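Local coordinates for protein IscA (PDB 1X0G) that binds a [2Fe-2S] cluster and probably serves as a scaffold on which iron-sulfur clusters are assembled, at residues Q24-R29 with Q60-A65; R75-D80 with F92-A97. All blocks are in the same frame, centred on the assembly; numbering follows the deposited sequence.

How the contacts relate
Contact 1 (24-29 with 60-65) and contact 2 (75-80 with 92-97) follow one another along the chain and belong to different sheets; their centres lie about 17 Å apart and their nearest atoms about 6 Å. Strand 3-4 connects them: Leu4 touches Leu28 and Ile64 of contact 1, while Glu3 makes backbone hydrogen bonds with Leu77 and Val79 of contact 2. Leu44, on strand 40-46, is also shared, packing against both Leu28 and Phe92. Each contact reaches the second subunit, through Leu28 on its Leu85 and Phe92 on its Met86. Contact 1 lies away from the cluster and sodium sites, whereas the Phe92 side chain is about 6 Å from Gly104 and about 10 Å from the bound [2Fe-2S] cluster.

Contact 1 of 2, residues Q24-R29 with Q60-A65; sequences QAAILR and QGWTIA
Ala26 sits over one face of the Trp62 indole, its methyl CB 3.6 Å from the centroid of the six-membered ring and 16° off the ring normal, a CH-pi contact. From CB the Trp62 side chain runs to CG, already close to the Ala26 methyl, and then spreads its rings beneath Ala26. CD2 makes the shortest approach to the methyl, 3.5 Å from Ala26 CB, and CE2 lies almost as near. Farther along the six-membered ring the backbone takes over: CE3 faces Ala26 C, CZ3, beyond it, is 3.7 Å from Ala26 CA, and CH2, the far corner, ends 4.0 Å from the same Ala26 CA. Leu12 and Glu13 of helix 6-15 and Leu46 of strand 40-46 also touch the indole. With an alanine here instead of Trp62, the Ala26 methyl would probably lose its aromatic floor and a gap would open beside helix 6-15.

Ala26 is the centre of an inverse gamma turn that leads into strand 27-34, which pairs in parallel with strand 62-66 inside a mixed sheet. The bonds alternate as expected for parallel strands: Thr63 N donates to Ala26 O at 2.7 Å, Thr63 O accepts from Leu28 N at 2.9 Å, and Leu28 O receives Ala65 N at 2.8 Å.

On the face carrying Ile27, Thr63, Arg29 and Ala65, the Ile27 and Thr63 side chains run alongside each other. Ile27 CG1 stands beside the backbone N, opposite the carbonyl carbon (chi1 -56°), and meets Thr63 CB at 3.5 Å. Thr63 OG1 is hydrogen-bonded to Gln58. Arg29 lays its CG near the carbonyl oxygen of Ala65 and runs on extended, so that NE reaches a salt bridge with Asp54. Leu28 and Ile64 project from the other face, where both touch Leu4.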
ATOM      1  N   GLN C  24      -5.017  29.284  11.333  1.00 88.19           N
ATOM      2  CA  GLN C  24      -5.622  30.627  11.237  1.00 86.68           C
ATOM      3  C   GLN C  24      -5.274  31.409   9.954  1.00 85.32           C
ATOM      4  O   GLN C  24      -5.318  32.664   9.934  1.00 85.21           O
ATOM      5  CB  GLN C  24      -5.418  31.412  12.543  1.00 86.76           C
ATOM      6  CG  GLN C  24      -5.679  30.531  13.768  1.00 86.79           C
ATOM      7  CD  GLN C  24      -5.880  31.327  15.023  1.00 87.86           C
ATOM      8  OE1 GLN C  24      -5.170  32.296  15.272  1.00 87.70           O
ATOM      9  NE2 GLN C  24      -6.858  30.924  15.829  1.00 87.99           N
ATOM     10  N   ALA C  25      -4.950  30.632   8.906  1.00 82.77           N
ATOM     11  CA  ALA C  25      -4.702  31.127   7.553  1.00 80.36           C
ATOM     12  C   ALA C  25      -5.682  30.448   6.667  1.00 78.88           C
ATOM     13  O   ALA C  25      -5.989  29.258   6.866  1.00 78.50           O
ATOM     14  CB  ALA C  25      -3.327  30.776   7.100  1.00 80.42           C
ATOM     15  N   ALA C  26      -6.176  31.187   5.679  1.00 76.93           N
ATOM     16  CA  ALA C  26      -7.013  30.563   4.658  1.00 75.00           C
ATOM     17  C   ALA C  26      -6.089  29.695   3.764  1.00 73.06           C
ATOM     18  O   ALA C  26      -5.807  30.057   2.597  1.00 73.19           O
ATOM     19  CB  ALA C  26      -7.830  31.608   3.862  1.00 74.76           C
ATOM     20  N   ILE C  27      -5.575  28.601   4.361  1.00 69.59           N
ATOM     21  CA  ILE C  27      -4.831  27.586   3.609  1.00 67.02           C
ATOM     22  C   ILE C  27      -5.365  26.135   3.706  1.00 65.09           C
ATOM     23  O   ILE C  27      -5.490  25.544   4.783  1.00 64.65           O
ATOM     24  CB  ILE C  27      -3.314  27.659   3.799  1.00 66.44           C
ATOM     25  CG1 ILE C  27      -2.800  29.048   3.430  1.00 67.22           C
ATOM     26  CG2 ILE C  27      -2.679  26.767   2.811  1.00 66.67           C
ATOM     27  CD1 ILE C  27      -1.651  29.637   4.329  1.00 68.41           C
ATOM     28  N   LEU C  28      -5.691  25.607   2.540  1.00 62.32           N
ATOM     29  CA  LEU C  28      -6.188  24.285   2.418  1.00 61.91           C
ATOM     30  C   LEU C  28      -5.168  23.489   1.725  1.00 61.16           C
ATOM     31  O   LEU C  28      -4.794  23.792   0.606  1.00 60.50           O
ATOM     32  CB  LEU C  28      -7.398  24.250   1.515  1.00 62.09           C
ATOM     33  CG  LEU C  28      -7.946  22.850   1.213  1.00 61.60           C
ATOM     34  CD1 LEU C  28      -8.443  22.271   2.512  1.00 60.86           C
ATOM     35  CD2 LEU C  28      -9.128  22.901   0.194  1.00 58.57           C
ATOM     36  N   ARG C  29      -4.747  22.429   2.369  1.00 61.00           N
ATOM     37  CA  ARG C  29      -3.685  21.649   1.824  1.00 60.82           C
ATOM     38  C   ARG C  29      -4.283  20.352   1.431  1.00 61.40           C
ATOM     39  O   ARG C  29      -4.999  19.728   2.221  1.00 63.57           O
ATOM     40  CB  ARG C  29      -2.598  21.484   2.836  1.00 60.27           C
ATOM     41  CG  ARG C  29      -1.550  20.539   2.401  1.00 61.68           C
ATOM     42  CD  ARG C  29      -0.320  20.731   3.226  1.00 63.17           C
ATOM     43  NE  ARG C  29       0.880  20.411   2.458  1.00 63.87           N
ATOM     44  CZ  ARG C  29       1.285  19.164   2.249  1.00 63.51           C
ATOM     45  NH1 ARG C  29       0.542  18.172   2.770  1.00 65.59           N
ATOM     46  NH2 ARG C  29       2.379  18.904   1.508  1.00 57.17           N
ATOM     47  N   GLN C  60     -10.551  32.847  -4.553  1.00 74.20           N
ATOM     48  CA  GLN C  60     -11.600  33.399  -3.705  1.00 73.20           C
ATOM     49  C   GLN C  60     -11.129  33.824  -2.311  1.00 72.23           C
ATOM     50  O   GLN C  60     -11.884  33.723  -1.329  1.00 72.16           O
ATOM     51  CB  GLN C  60     -12.727  32.387  -3.569  1.00 73.41           C
ATOM     52  CG  GLN C  60     -12.888  31.499  -4.781  1.00 74.85           C
ATOM     53  CD  GLN C  60     -14.311  31.044  -4.971  1.00 77.81           C
ATOM     54  OE1 GLN C  60     -14.592  30.134  -5.746  1.00 79.15           O
ATOM     55  NE2 GLN C  60     -15.233  31.685  -4.262  1.00 80.97           N
ATOM     56  N   GLY C  61      -9.889  34.305  -2.236  1.00 70.96           N
ATOM     57  CA  GLY C  61      -9.284  34.737  -0.978  1.00 69.12           C
ATOM     58  C   GLY C  61      -8.818  33.545  -0.160  1.00 68.05           C
ATOM     59  O   GLY C  61      -8.729  33.641   1.074  1.00 68.04           O
ATOM     60  N   TRP C  62      -8.569  32.419  -0.840  1.00 66.29           N
ATOM     61  CA  TRP C  62      -8.099  31.199  -0.208  1.00 64.71           C
ATOM     62  C   TRP C  62      -6.927  30.629  -0.893  1.00 64.98           C
ATOM     63  O   TRP C  62      -6.944  30.434  -2.106  1.00 65.15           O
ATOM     64  CB  TRP C  62      -9.146  30.108  -0.238  1.00 63.80           C
ATOM     65  CG  TRP C  62      -9.973  30.198   0.904  1.00 62.73           C
ATOM     66  CD1 TRP C  62     -10.966  31.086   1.100  1.00 61.60           C
ATOM     67  CD2 TRP C  62      -9.885  29.412   2.080  1.00 61.99           C
ATOM     68  NE1 TRP C  62     -11.528  30.896   2.328  1.00 61.34           N
ATOM     69  CE2 TRP C  62     -10.876  29.882   2.965  1.00 60.79           C
ATOM     70  CE3 TRP C  62      -9.073  28.346   2.474  1.00 61.79           C
ATOM     71  CZ2 TRP C  62     -11.090  29.330   4.223  1.00 60.72           C
ATOM     72  CZ3 TRP C  62      -9.281  27.789   3.738  1.00 63.05           C
ATOM     73  CH2 TRP C  62     -10.284  28.293   4.601  1.00 62.64           C
ATOM     74  N   THR C  63      -5.928  30.270  -0.101  1.00 65.47           N
ATOM     75  CA  THR C  63      -4.765  29.586  -0.644  1.00 65.60           C
ATOM     76  C   THR C  63      -4.927  28.068  -0.676  1.00 66.37           C
ATOM     77  O   THR C  63      -5.330  27.427   0.305  1.00 66.11           O
ATOM     78  CB  THR C  63      -3.489  29.971   0.087  1.00 65.77           C
ATOM     79  OG1 THR C  63      -3.491  31.403   0.352  1.00 66.56           O
ATOM     80  CG2 THR C  63      -2.301  29.578  -0.771  1.00 63.97           C
ATOM     81  N   ILE C  64      -4.627  27.495  -1.829  1.00 66.62           N
ATOM     82  CA  ILE C  64      -4.811  26.094  -1.984  1.00 66.49           C
ATOM     83  C   ILE C  64      -3.520  25.438  -2.319  1.00 66.74           C
ATOM     84  O   ILE C  64      -2.904  25.745  -3.334  1.00 67.72           O
ATOM     85  CB  ILE C  64      -5.831  25.801  -3.020  1.00 66.24           C
ATOM     86  CG1 ILE C  64      -7.230  26.063  -2.458  1.00 65.90           C
ATOM     87  CG2 ILE C  64      -5.795  24.330  -3.337  1.00 71.38           C
ATOM     88  CD1 ILE C  64      -7.742  27.472  -2.607  1.00 67.31           C
ATOM     89  N   ALA C  65      -3.105  24.526  -1.441  1.00 67.20           N
ATOM     90  CA  ALA C  65      -1.767  23.938  -1.509  1.00 66.47           C
ATOM     91  C   ALA C  65      -1.850  22.459  -1.900  1.00 67.26           C
ATOM     92  O   ALA C  65      -2.447  21.643  -1.169  1.00 67.53           O
ATOM     93  CB  ALA C  65      -1.128  24.086  -0.215  1.00 65.29           C
TER

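Contact 2 of 2, residues R75-D80 with F92-A97; sequences RGLRVD and FHNPNA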
ATOM      1  N   ARG C  75      -3.870  17.413 -10.574  1.00 72.30           N
ATOM      2  CA  ARG C  75      -3.969  18.503 -11.556  1.00 72.97           C
ATOM      3  C   ARG C  75      -5.428  18.672 -12.031  1.00 73.22           C
ATOM      4  O   ARG C  75      -6.019  17.719 -12.525  1.00 73.67           O
ATOM      5  CB  ARG C  75      -3.057  18.199 -12.730  1.00 72.79           C
ATOM      6  CG  ARG C  75      -2.886  19.377 -13.749  1.00 78.78           C
ATOM      7  CD  ARG C  75      -1.537  19.346 -14.522  1.00 84.64           C
ATOM      8  NE  ARG C  75      -0.380  19.086 -13.621  1.00 89.45           N
ATOM      9  CZ  ARG C  75       0.399  20.031 -13.070  1.00 90.23           C
ATOM     10  NH1 ARG C  75       0.183  21.323 -13.334  1.00 91.32           N
ATOM     11  NH2 ARG C  75       1.403  19.690 -12.256  1.00 89.28           N
ATOM     12  N   GLY C  76      -6.031  19.855 -11.853  1.00 73.06           N
ATOM     13  CA  GLY C  76      -7.403  20.073 -12.334  1.00 72.84           C
ATOM     14  C   GLY C  76      -8.549  19.499 -11.486  1.00 73.04           C
ATOM     15  O   GLY C  76      -9.735  19.567 -11.854  1.00 73.85           O
ATOM     16  N   LEU C  77      -8.228  18.948 -10.332  1.00 72.26           N
ATOM     17  CA  LEU C  77      -9.267  18.610  -9.396  1.00 71.39           C
ATOM     18  C   LEU C  77     -10.169  19.839  -9.191  1.00 71.48           C
ATOM     19  O   LEU C  77      -9.712  20.989  -9.132  1.00 68.82           O
ATOM     20  CB  LEU C  77      -8.635  18.279  -8.071  1.00 70.68           C
ATOM     21  CG  LEU C  77      -9.554  17.813  -7.001  1.00 68.91           C
ATOM     22  CD1 LEU C  77      -9.958  16.413  -7.422  1.00 70.16           C
ATOM     23  CD2 LEU C  77      -8.738  17.806  -5.705  1.00 59.50           C
ATOM     24  N   ARG C  78     -11.455  19.542  -9.088  1.00 71.24           N
ATOM     25  CA  ARG C  78     -12.417  20.476  -8.600  1.00 71.67           C
ATOM     26  C   ARG C  78     -13.076  19.821  -7.394  1.00 70.96           C
ATOM     27  O   ARG C  78     -13.428  18.617  -7.396  1.00 71.13           O
ATOM     28  CB  ARG C  78     -13.474  20.810  -9.666  1.00 72.46           C
ATOM     29  CG  ARG C  78     -12.882  21.331 -10.991  1.00 76.82           C
ATOM     30  CD  ARG C  78     -13.969  21.576 -12.019  1.00 82.16           C
ATOM     31  NE  ARG C  78     -14.913  20.461 -12.081  1.00 86.78           N
ATOM     32  CZ  ARG C  78     -16.084  20.410 -11.427  1.00 90.04           C
ATOM     33  NH1 ARG C  78     -16.463  21.414 -10.626  1.00 91.44           N
ATOM     34  NH2 ARG C  78     -16.873  19.339 -11.559  1.00 88.13           N
ATOM     35  N   VAL C  79     -13.260  20.653  -6.380  1.00 68.93           N
ATOM     36  CA  VAL C  79     -13.705  20.228  -5.097  1.00 66.60           C
ATOM     37  C   VAL C  79     -14.969  21.018  -4.877  1.00 66.90           C
ATOM     38  O   VAL C  79     -14.979  22.249  -5.048  1.00 66.50           O
ATOM     39  CB  VAL C  79     -12.645  20.628  -4.004  1.00 66.49           C
ATOM     40  CG1 VAL C  79     -13.209  20.455  -2.610  1.00 63.61           C
ATOM     41  CG2 VAL C  79     -11.337  19.853  -4.162  1.00 64.32           C
ATOM     42  N   ASP C  80     -16.028  20.322  -4.463  1.00 66.24           N
ATOM     43  CA  ASP C  80     -17.325  20.935  -4.207  1.00 65.15           C
ATOM     44  C   ASP C  80     -17.692  20.542  -2.769  1.00 64.20           C
ATOM     45  O   ASP C  80     -17.069  19.640  -2.179  1.00 63.50           O
ATOM     46  CB  ASP C  80     -18.261  20.265  -5.154  1.00 65.82           C
ATOM     47  CG  ASP C  80     -19.590  20.945  -5.278  1.00 68.60           C
ATOM     48  OD1 ASP C  80     -19.783  22.133  -4.915  1.00 71.17           O
ATOM     49  OD2 ASP C  80     -20.478  20.245  -5.800  1.00 72.08           O
ATOM     50  N   PHE C  92     -15.379  15.466  -4.990  1.00 68.26           N
ATOM     51  CA  PHE C  92     -14.229  15.705  -5.846  1.00 70.03           C
ATOM     52  C   PHE C  92     -14.443  15.268  -7.251  1.00 70.62           C
ATOM     53  O   PHE C  92     -14.926  14.187  -7.510  1.00 72.64           O
ATOM     54  CB  PHE C  92     -13.117  14.859  -5.334  1.00 70.07           C
ATOM     55  CG  PHE C  92     -12.721  15.219  -3.977  1.00 70.61           C
ATOM     56  CD1 PHE C  92     -13.318  14.606  -2.882  1.00 68.39           C
ATOM     57  CD2 PHE C  92     -11.788  16.215  -3.761  1.00 71.36           C
ATOM     58  CE1 PHE C  92     -12.934  14.959  -1.579  1.00 71.31           C
ATOM     59  CE2 PHE C  92     -11.404  16.561  -2.432  1.00 68.96           C
ATOM     60  CZ  PHE C  92     -11.955  15.937  -1.374  1.00 67.56           C
ATOM     61  N   HIS C  93     -14.044  16.085  -8.178  1.00 70.28           N
ATOM     62  CA  HIS C  93     -14.174  15.678  -9.528  1.00 69.79           C
ATOM     63  C   HIS C  93     -12.738  15.773 -10.011  1.00 68.91           C
ATOM     64  O   HIS C  93     -12.154  16.865 -10.050  1.00 70.12           O
ATOM     65  CB  HIS C  93     -15.117  16.622 -10.257  1.00 70.16           C
ATOM     66  CG  HIS C  93     -16.460  16.727  -9.606  1.00 73.19           C
ATOM     67  ND1 HIS C  93     -17.470  15.815  -9.839  1.00 74.99           N
ATOM     68  CD2 HIS C  93     -16.966  17.640  -8.735  1.00 74.79           C
ATOM     69  CE1 HIS C  93     -18.535  16.161  -9.135  1.00 75.15           C
ATOM     70  NE2 HIS C  93     -18.252  17.255  -8.448  1.00 74.36           N
ATOM     71  N   ASN C  94     -12.167  14.623 -10.331  1.00 66.79           N
ATOM     72  CA  ASN C  94     -10.771  14.531 -10.625  1.00 65.10           C
ATOM     73  C   ASN C  94     -10.636  13.996 -12.025  1.00 64.78           C
ATOM     74  O   ASN C  94     -10.920  12.834 -12.277  1.00 65.00           O
ATOM     75  CB  ASN C  94     -10.141  13.600  -9.620  1.00 64.17           C
ATOM     76  CG  ASN C  94      -8.642  13.484  -9.779  1.00 65.22           C
ATOM     77  OD1 ASN C  94      -8.050  14.018 -10.722  1.00 64.22           O
ATOM     78  ND2 ASN C  94      -8.000  12.792  -8.807  1.00 61.25           N
ATOM     79  N   PRO C  95     -10.205  14.846 -12.944  1.00 64.33           N
ATOM     80  CA  PRO C  95      -9.935  14.493 -14.345  1.00 64.97           C
ATOM     81  C   PRO C  95      -8.956  13.328 -14.474  1.00 65.44           C
ATOM     82  O   PRO C  95      -9.000  12.607 -15.453  1.00 65.58           O
ATOM     83  CB  PRO C  95      -9.283  15.756 -14.914  1.00 64.31           C
ATOM     84  CG  PRO C  95      -9.791  16.868 -14.076  1.00 64.58           C
ATOM     85  CD  PRO C  95      -9.896  16.257 -12.661  1.00 64.51           C
ATOM     86  N   ASN C  96      -8.113  13.133 -13.459  1.00 66.27           N
ATOM     87  CA  ASN C  96      -7.181  12.025 -13.407  1.00 66.62           C
ATOM     88  C   ASN C  96      -7.802  10.731 -12.949  1.00 67.33           C
ATOM     89  O   ASN C  96      -7.199   9.695 -13.052  1.00 68.70           O
ATOM     90  CB  ASN C  96      -6.033  12.396 -12.508  1.00 66.55           C
ATOM     91  CG  ASN C  96      -5.399  13.741 -12.892  1.00 67.75           C
ATOM     92  OD1 ASN C  96      -5.270  14.694 -12.095  1.00 69.36           O
ATOM     93  ND2 ASN C  96      -5.048  13.828 -14.129  1.00 69.67           N
ATOM     94  N   ALA C  97      -9.024  10.758 -12.472  1.00 67.26           N
ATOM     95  CA  ALA C  97      -9.569   9.590 -11.851  1.00 66.91           C
ATOM     96  C   ALA C  97     -10.148   8.619 -12.856  1.00 68.65           C
ATOM     97  O   ALA C  97     -10.918   9.002 -13.732  1.00 70.15           O
ATOM     98  CB  ALA C  97     -10.580  10.018 -10.962  1.00 65.76           C
TER
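Arg78 lays the NH2 end of its guanidinium over one face of the His93 imidazole, 3.3 Å from His93 CG. The two planes are only 10° apart. Both side chains leave the backbone with CG beside their own N, and a bend at chi3 (-46°) brings the arginine tip back across the neighbouring strand. Beneath this pair Arg78 N donates to His93 O at 2.9 Å, and His93 N returns a bond of 2.7 Å to Arg78 O.

Val79 and Phe92 lie side by side on the other face. Val79 CG2 is 3.7 Å from both CD2 and CE2 of the Phe92 ring. Leu77 splits its two methyls: CD2 comes to the ring edge, 4.0 Å from Phe92 CD2, while CD1 meets Asn94 CB at 3.6 Å. Tyr42 stacks with the Phe92 ring.

Past the strand, Asn94 holds CG opposite its backbone N (chi1 -177°), which lets OD1 accept from Asn96 N at 2.9 Å in an Asx turn, the donor lying well above the carbonyl plane. Its ND2 is bound by Leu73 O and Tyr42 OH, so the amide is held from both ends. Pro95 packs its ring against the peptide of Gly76, with CD 3.4 Å from Gly76 O.

The paired residues form the open end of an antiparallel beta hairpin, strands 78-82 and 89-93, where Arg78 and His93 form a hydrogen-bonded pair, Val79 and Phe92 a non-hydrogen-bonded one, and a type I turn from Asn94 to Ala97 leads on toward the cluster-binding cysteines.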